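MutT/nudix family protein (Enterococcus faecalis, PDB 2FML) is of unknown function but, with its Nudix domain and NrtR-like winged-helix domain, is probably a nucleotide-recognising relative of the NrtR transcriptional regulators. Local coordinates at residues D43-C48 with W72-G77; A53-V58 with W148-R153; I106-S111 with V124-L129. One frame throughout, in Å; residues are numbered along the deposited sequence.

Interaction 1 (D43-C48 with W72-G77)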
# COMPACT_ATOMS: atom_id res chain seq x y z
N ASP A 43 1.43 -10.91 5.82
CA ASP A 43 2.01 -12.00 5.07
C ASP A 43 3.26 -11.42 4.40
O ASP A 43 3.32 -10.19 4.04
CB ASP A 43 1.03 -12.48 3.98
CG ASP A 43 -0.03 -13.44 4.54
OD1 ASP A 43 0.32 -14.61 4.82
OD2 ASP A 43 -1.20 -13.00 4.76
N MSE A 44 4.24 -12.28 4.18
CA MSE A 44 5.54 -11.83 3.74
C MSE A 44 5.98 -12.54 2.49
O MSE A 44 5.96 -13.78 2.46
CB MSE A 44 6.53 -12.03 4.87
CG MSE A 44 7.96 -11.87 4.52
SE MSE A 44 8.50 -9.97 4.25
CE MSE A 44 8.72 -10.13 2.54
N VAL A 45 6.35 -11.76 1.46
CA VAL A 45 6.91 -12.34 0.22
C VAL A 45 8.41 -12.13 0.24
O VAL A 45 8.87 -11.02 0.10
CB VAL A 45 6.30 -11.79 -1.08
CG1 VAL A 45 6.98 -12.48 -2.29
CG2 VAL A 45 4.73 -11.97 -1.13
N LEU A 46 9.15 -13.22 0.48
CA LEU A 46 10.61 -13.21 0.53
C LEU A 46 11.16 -13.77 -0.76
O LEU A 46 10.88 -14.89 -1.12
CB LEU A 46 11.14 -14.05 1.71
CG LEU A 46 10.78 -13.61 3.12
CD1 LEU A 46 11.43 -14.59 4.08
CD2 LEU A 46 11.36 -12.23 3.36
N LEU A 47 11.98 -12.95 -1.43
CA LEU A 47 12.55 -13.25 -2.72
C LEU A 47 14.05 -13.21 -2.57
O LEU A 47 14.61 -12.30 -1.95
CB LEU A 47 12.15 -12.19 -3.73
CG LEU A 47 10.70 -12.12 -4.13
CD1 LEU A 47 10.54 -11.06 -5.20
CD2 LEU A 47 10.16 -13.50 -4.57
N CYS A 48 14.70 -14.22 -3.14
CA CYS A 48 16.15 -14.23 -3.20
C CYS A 48 16.58 -14.60 -4.62
O CYS A 48 15.74 -14.88 -5.49
CB CYS A 48 16.73 -15.18 -2.13
SG CYS A 48 16.47 -16.92 -2.40
N TRP A 72 0.51 -25.18 0.72
CA TRP A 72 1.61 -24.24 0.73
C TRP A 72 1.08 -22.80 0.74
O TRP A 72 0.00 -22.51 0.23
CB TRP A 72 2.59 -24.49 -0.46
CG TRP A 72 3.16 -25.87 -0.41
CD1 TRP A 72 2.64 -27.00 -1.01
CD2 TRP A 72 4.34 -26.31 0.30
NE1 TRP A 72 3.41 -28.09 -0.72
CE2 TRP A 72 4.48 -27.70 0.06
CE3 TRP A 72 5.31 -25.66 1.10
CZ2 TRP A 72 5.53 -28.46 0.61
CZ3 TRP A 72 6.36 -26.42 1.63
CH2 TRP A 72 6.47 -27.80 1.37
N ALA A 73 1.85 -21.92 1.36
CA ALA A 73 1.33 -20.64 1.73
C ALA A 73 2.51 -19.68 1.93
O ALA A 73 3.61 -20.13 2.20
CB ALA A 73 0.51 -20.78 3.05
N LEU A 74 2.28 -18.37 1.86
CA LEU A 74 3.27 -17.42 2.46
C LEU A 74 3.33 -17.54 3.97
O LEU A 74 2.32 -17.88 4.63
CB LEU A 74 3.02 -15.95 2.05
CG LEU A 74 2.90 -15.72 0.51
CD1 LEU A 74 2.18 -14.40 0.18
CD2 LEU A 74 4.30 -15.78 -0.21
N PRO A 75 4.51 -17.25 4.55
CA PRO A 75 4.56 -17.14 6.00
C PRO A 75 3.78 -15.88 6.42
O PRO A 75 3.79 -14.91 5.71
CB PRO A 75 6.05 -16.95 6.28
CG PRO A 75 6.62 -16.41 5.01
CD PRO A 75 5.81 -17.00 3.91
N GLY A 76 3.05 -15.91 7.54
CA GLY A 76 2.39 -14.70 8.03
C GLY A 76 1.57 -15.02 9.27
O GLY A 76 1.60 -16.14 9.75
N GLY A 77 0.82 -14.07 9.79
CA GLY A 77 0.11 -14.34 11.01
C GLY A 77 -0.57 -13.13 11.53
O GLY A 77 -0.61 -12.10 10.87
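Pro75 O is approached by two neighbouring residues of the facing strand. The backbone N of Met44, a selenomethionine here, donates to Pro75 O at 3.1 Å, with the donor nearly in line with the carbonyl (C=O...N 170°). Asp43 CA sends its C-H to the same Pro75 O at 3.5 Å. This puts Asp43 beside Gly76 as an antiparallel, non-hydrogen-bonded pair, their CA atoms 4.0 Å apart. Because Gly76 has no side chain, the Asp43 carboxylate can lie over its backbone, OD1 coming to 3.8 Å from Gly76 CA. Asp43 OD2 bonds Thr125 OG1 and a bound glycerol. On the same side of the sheet, Leu74 reaches across with both methyls: CD1 is 3.8 Å from Val45 CG2 and CD2 lies almost as close. Helix 186-200 covers this Val45-Leu74 pair. The Pro75 ring takes the other side, its CD 3.5 Å from Met44 O, with Met44 packing on helix 85-97. Gly77, next along, is the first glycine of the Nudix box, so the contact lies where the sheet runs into the Nudix helix, 85-97, of the alpha/beta/alpha Nudix fold.

Interaction 2 (A53-V58 with W148-R153)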
# COMPACT_ATOMS: atom_id res chain seq x y z
N ALA A 53 22.97 -20.90 -10.07
CA ALA A 53 21.82 -21.52 -10.72
C ALA A 53 21.08 -20.59 -11.66
O ALA A 53 20.33 -21.06 -12.53
CB ALA A 53 20.88 -22.02 -9.67
N ASP A 54 21.29 -19.28 -11.49
CA ASP A 54 20.48 -18.22 -12.12
C ASP A 54 18.99 -18.38 -11.75
O ASP A 54 18.11 -18.33 -12.60
CB ASP A 54 20.73 -18.14 -13.65
CG ASP A 54 20.49 -16.73 -14.24
OD1 ASP A 54 20.00 -15.82 -13.52
OD2 ASP A 54 20.81 -16.50 -15.42
N GLN A 55 18.71 -18.54 -10.46
CA GLN A 55 17.37 -18.95 -10.01
C GLN A 55 16.84 -17.91 -9.06
O GLN A 55 17.47 -17.67 -8.04
CB GLN A 55 17.39 -20.33 -9.32
CG GLN A 55 16.77 -21.54 -10.12
CD GLN A 55 17.58 -22.93 -9.96
OE1 GLN A 55 17.92 -23.35 -8.83
NE2 GLN A 55 17.87 -23.61 -11.10
N LEU A 56 15.71 -17.28 -9.41
CA LEU A 56 14.90 -16.57 -8.44
C LEU A 56 14.21 -17.61 -7.57
O LEU A 56 13.77 -18.64 -8.05
CB LEU A 56 13.83 -15.72 -9.10
CG LEU A 56 14.16 -14.49 -9.93
CD1 LEU A 56 12.82 -13.95 -10.52
CD2 LEU A 56 14.84 -13.40 -9.13
N LYS A 57 14.14 -17.36 -6.27
CA LYS A 57 13.40 -18.25 -5.39
C LYS A 57 12.46 -17.44 -4.50
O LYS A 57 12.66 -16.24 -4.30
CB LYS A 57 14.34 -19.14 -4.56
CG LYS A 57 15.48 -19.79 -5.31
CD LYS A 57 15.90 -21.10 -4.69
CE LYS A 57 17.16 -21.62 -5.34
NZ LYS A 57 17.77 -22.87 -4.75
N VAL A 58 11.41 -18.09 -4.01
CA VAL A 58 10.45 -17.46 -3.12
C VAL A 58 10.19 -18.43 -1.95
O VAL A 58 10.12 -19.64 -2.17
CB VAL A 58 9.14 -17.09 -3.88
CG1 VAL A 58 8.49 -18.36 -4.49
CG2 VAL A 58 8.16 -16.30 -2.91
N TRP A 148 12.71 -22.68 0.10
CA TRP A 148 12.88 -21.73 -0.99
C TRP A 148 12.40 -22.44 -2.24
O TRP A 148 13.03 -23.38 -2.71
CB TRP A 148 14.39 -21.39 -1.13
CG TRP A 148 14.89 -20.42 -0.09
CD1 TRP A 148 15.79 -20.67 0.95
CD2 TRP A 148 14.55 -19.03 0.00
NE1 TRP A 148 15.98 -19.53 1.68
CE2 TRP A 148 15.26 -18.50 1.11
CE3 TRP A 148 13.71 -18.17 -0.74
CZ2 TRP A 148 15.15 -17.17 1.49
CZ3 TRP A 148 13.61 -16.84 -0.37
CH2 TRP A 148 14.37 -16.35 0.73
N PHE A 149 11.27 -22.00 -2.79
CA PHE A 149 10.75 -22.54 -4.03
C PHE A 149 11.42 -21.85 -5.20
O PHE A 149 11.59 -20.64 -5.22
CB PHE A 149 9.23 -22.33 -4.11
CG PHE A 149 8.41 -23.45 -3.47
CD1 PHE A 149 8.54 -23.74 -2.10
CD2 PHE A 149 7.47 -24.18 -4.23
CE1 PHE A 149 7.81 -24.77 -1.52
CE2 PHE A 149 6.69 -25.22 -3.65
CZ PHE A 149 6.89 -25.52 -2.30
N ASN A 150 11.80 -22.62 -6.18
CA ASN A 150 12.21 -22.08 -7.45
C ASN A 150 11.11 -21.26 -8.10
O ASN A 150 9.99 -21.74 -8.28
CB ASN A 150 12.47 -23.24 -8.39
CG ASN A 150 13.79 -23.13 -9.02
OD1 ASN A 150 14.72 -23.89 -8.66
ND2 ASN A 150 13.94 -22.14 -9.94
N LEU A 151 11.42 -20.04 -8.49
CA LEU A 151 10.44 -19.19 -9.15
C LEU A 151 10.90 -18.84 -10.60
O LEU A 151 11.93 -18.20 -10.83
CB LEU A 151 10.22 -17.96 -8.28
CG LEU A 151 9.71 -16.72 -9.02
CD1 LEU A 151 8.23 -16.83 -9.48
CD2 LEU A 151 9.93 -15.49 -8.13
N GLU A 152 10.11 -19.24 -11.59
CA GLU A 152 10.47 -19.02 -12.99
C GLU A 152 9.32 -18.40 -13.78
O GLU A 152 8.16 -18.85 -13.68
CB GLU A 152 10.90 -20.36 -13.58
CG GLU A 152 11.31 -20.32 -14.97
CD GLU A 152 12.57 -21.11 -15.23
OE1 GLU A 152 12.64 -22.29 -14.80
OE2 GLU A 152 13.49 -20.56 -15.89
N ARG A 153 9.63 -17.37 -14.57
CA ARG A 153 8.69 -16.79 -15.53
C ARG A 153 8.70 -17.43 -16.94
O ARG A 153 9.76 -17.56 -17.59
CB ARG A 153 8.89 -15.29 -15.68
CG ARG A 153 7.78 -14.70 -16.53
CD ARG A 153 7.94 -13.23 -16.66
NE ARG A 153 6.94 -12.63 -17.53
CZ ARG A 153 6.67 -11.33 -17.59
NH1 ARG A 153 7.34 -10.44 -16.86
NH2 ARG A 153 5.72 -10.90 -18.39
O HOH W 1 14.01 -17.68 -12.20
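Val58 and Phe149 bond to each other in both directions: Phe149 N gives to Val58 O at 2.7 Å, and Val58 N gives to Phe149 O at 2.8 Å, this second donor lying in the carbonyl plane. Two residues along, Leu151 N donates to Leu56 O at 2.8 Å (N-H...O 164°). Lys57 faces Asn150 as a non-hydrogen-bonded pair, with Lys57 CA only 3.0 Å from Phe149 O. The strands are antiparallel but strongly twisted, 126° between their directions, and they extend the Nudix sheet outward from strand 39-50. Just before the pairing, Asp54 and Gln55 both face Asn50, a G1 beta bulge at the turn of the 39-50/55-63 hairpin. Lys57 runs extended beyond CG at about a right angle to Trp148, its CD 3.9 Å from Trp148 CB, and its NZ ends in a salt bridge with Glu134. The indole lies next to the Val58 backbone, CE3 being 3.7 Å from Val58 C, while NE1 bonds to Glu135 O. On the other side of the sheet, Leu56 CB meets Leu151 CD2 at 4.0 Å. Val58 CG1, wedged between its own N and carbonyl carbon (chi1 59°), touches Phe149 CB and Leu151 CB.

Interaction 3 (I106-S111 with V124-L129)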
# COMPACT_ATOMS: atom_id res chain seq x y z
N ILE A 106 12.37 -4.10 4.28
CA ILE A 106 11.09 -4.57 3.83
C ILE A 106 10.33 -3.40 3.19
O ILE A 106 10.57 -2.25 3.53
CB ILE A 106 10.27 -5.25 4.96
CG1 ILE A 106 9.91 -4.23 6.07
CG2 ILE A 106 11.06 -6.42 5.47
CD1 ILE A 106 8.87 -4.75 7.16
N GLU A 107 9.43 -3.71 2.26
CA GLU A 107 8.50 -2.71 1.82
C GLU A 107 7.07 -3.24 1.92
O GLU A 107 6.80 -4.38 1.59
CB GLU A 107 8.83 -2.22 0.37
CG GLU A 107 8.52 -3.27 -0.77
CD GLU A 107 9.12 -2.84 -2.17
OE1 GLU A 107 10.37 -2.92 -2.33
OE2 GLU A 107 8.33 -2.41 -3.07
N GLN A 108 6.15 -2.37 2.31
CA GLN A 108 4.75 -2.76 2.30
C GLN A 108 4.28 -2.98 0.86
O GLN A 108 4.63 -2.21 -0.03
CB GLN A 108 3.91 -1.74 3.04
CG GLN A 108 2.73 -2.32 3.64
CD GLN A 108 1.95 -1.30 4.38
OE1 GLN A 108 2.14 -1.07 5.61
NE2 GLN A 108 1.01 -0.71 3.69
N LEU A 109 3.57 -4.08 0.60
CA LEU A 109 3.26 -4.37 -0.79
C LEU A 109 1.80 -3.93 -1.12
O LEU A 109 1.56 -3.11 -2.03
CB LEU A 109 3.52 -5.86 -1.07
CG LEU A 109 3.00 -6.51 -2.38
CD1 LEU A 109 3.61 -5.90 -3.62
CD2 LEU A 109 3.19 -8.03 -2.33
N HIS A 110 0.84 -4.49 -0.39
CA HIS A 110 -0.55 -4.29 -0.67
C HIS A 110 -1.38 -4.91 0.49
O HIS A 110 -0.93 -5.91 1.11
CB HIS A 110 -0.92 -4.91 -2.01
CG HIS A 110 -2.33 -4.64 -2.44
ND1 HIS A 110 -2.71 -3.50 -3.13
CD2 HIS A 110 -3.45 -5.38 -2.28
CE1 HIS A 110 -4.01 -3.55 -3.36
NE2 HIS A 110 -4.48 -4.68 -2.85
N SER A 111 -2.54 -4.32 0.78
CA SER A 111 -3.47 -4.89 1.73
C SER A 111 -4.62 -5.51 0.97
O SER A 111 -5.25 -4.84 0.16
CB SER A 111 -4.01 -3.89 2.73
OG SER A 111 -2.93 -3.10 3.12
N VAL A 124 -8.21 -9.38 7.37
CA VAL A 124 -7.54 -8.46 6.42
C VAL A 124 -6.02 -8.62 6.61
O VAL A 124 -5.52 -8.68 7.72
CB VAL A 124 -8.01 -6.95 6.62
CG1 VAL A 124 -7.26 -5.90 5.64
CG2 VAL A 124 -9.50 -6.88 6.37
N THR A 125 -5.32 -8.68 5.49
CA THR A 125 -3.92 -8.86 5.54
C THR A 125 -3.12 -7.67 4.93
O THR A 125 -3.50 -7.11 3.95
CB THR A 125 -3.58 -10.23 4.97
OG1 THR A 125 -2.35 -10.69 5.54
CG2 THR A 125 -3.44 -10.22 3.41
N VAL A 126 -2.04 -7.28 5.56
CA VAL A 126 -1.16 -6.33 5.00
C VAL A 126 0.03 -7.17 4.55
O VAL A 126 0.71 -7.80 5.33
CB VAL A 126 -0.77 -5.26 6.00
CG1 VAL A 126 0.18 -4.30 5.39
CG2 VAL A 126 -1.97 -4.59 6.53
N SER A 127 0.21 -7.26 3.26
CA SER A 127 1.36 -7.99 2.77
C SER A 127 2.62 -7.09 2.60
O SER A 127 2.52 -5.90 2.36
CB SER A 127 1.02 -8.75 1.48
OG SER A 127 0.82 -7.85 0.40
N TYR A 128 3.77 -7.73 2.72
CA TYR A 128 5.08 -7.14 2.57
C TYR A 128 5.95 -7.93 1.58
O TYR A 128 5.73 -9.10 1.37
CB TYR A 128 5.79 -7.05 3.94
CG TYR A 128 5.21 -5.99 4.82
CD1 TYR A 128 5.88 -4.78 4.99
CD2 TYR A 128 4.01 -6.23 5.57
CE1 TYR A 128 5.37 -3.81 5.87
CE2 TYR A 128 3.51 -5.30 6.43
CZ TYR A 128 4.15 -4.08 6.54
OH TYR A 128 3.61 -3.15 7.34
N LEU A 129 6.96 -7.25 1.06
CA LEU A 129 7.92 -7.76 0.07
C LEU A 129 9.34 -7.46 0.61
O LEU A 129 9.60 -6.39 1.14
CB LEU A 129 7.72 -7.02 -1.25
CG LEU A 129 8.67 -7.21 -2.43
CD1 LEU A 129 8.91 -8.74 -2.71
CD2 LEU A 129 8.04 -6.54 -3.66
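Tyr128 starts away from strand 106-111, but its CB already touches Glu107 O, and with CG beside the backbone N (chi1 -73°) the ring swings back along that strand. CD1 comes to 3.5 Å from Gln108 CA, and Ile106 CD1 meets the same ring carbon, Tyr128 CD1, at 3.7 Å. Further out, Gln108 CG lies over one face of the ring as a CH-pi contact, 3.9 Å from the Tyr128 centroid and set toward the rim near CZ. At the tip, OH bonds Thr85 OG1 of helix 85-97. Val126, two residues before Tyr128, brings CG1 against Gln108 CG and CD. Glu107 and Leu129 form a hydrogen-bonded pair through both backbone bonds, and Leu109 N donates to Ser127 O at 2.7 Å. His110 O is gripped twice by Ser127, by its N at 2.8 Å and by its OG at 2.7 Å. That double hold falls where Leu109 and His110 both face Ser127, a step that brings Ser111 opposite Val126. Ser111 OG bonds Ser111 of the second subunit, placing the strand edge at the dimer interface. With its classic beta bulge, this is a hairpin whose strand 123-131 runs beside strand 39-50 in the Nudix sheet, with strand 106-112 outside it.

How the interactions relate
Strand 39-50 connects all three contacts. On one flank, interaction 1 joins interaction 3, their centres 10 Å apart: Val45 N lies 2.7 Å from Tyr128 O, a probable hydrogen bond. On the other flank it meets interaction 2, 14 Å away, through Cys48 O and Lys57 N at 3.1 Å, while Cys48 SG packs on Trp148 CE3 at 3.5 Å. Interactions 2 and 3 do not touch, their nearest atoms being about 8 Å apart. Interaction 1 runs into the Nudix box, whose helix 85-97 packs on both interactions 1 and 3. A glycerol, probably from the crystallisation liquor, lies about 3 Å from the Asp43 side chain and about 4 Å from that of Thr125, possibly marking a pocket between these two contacts.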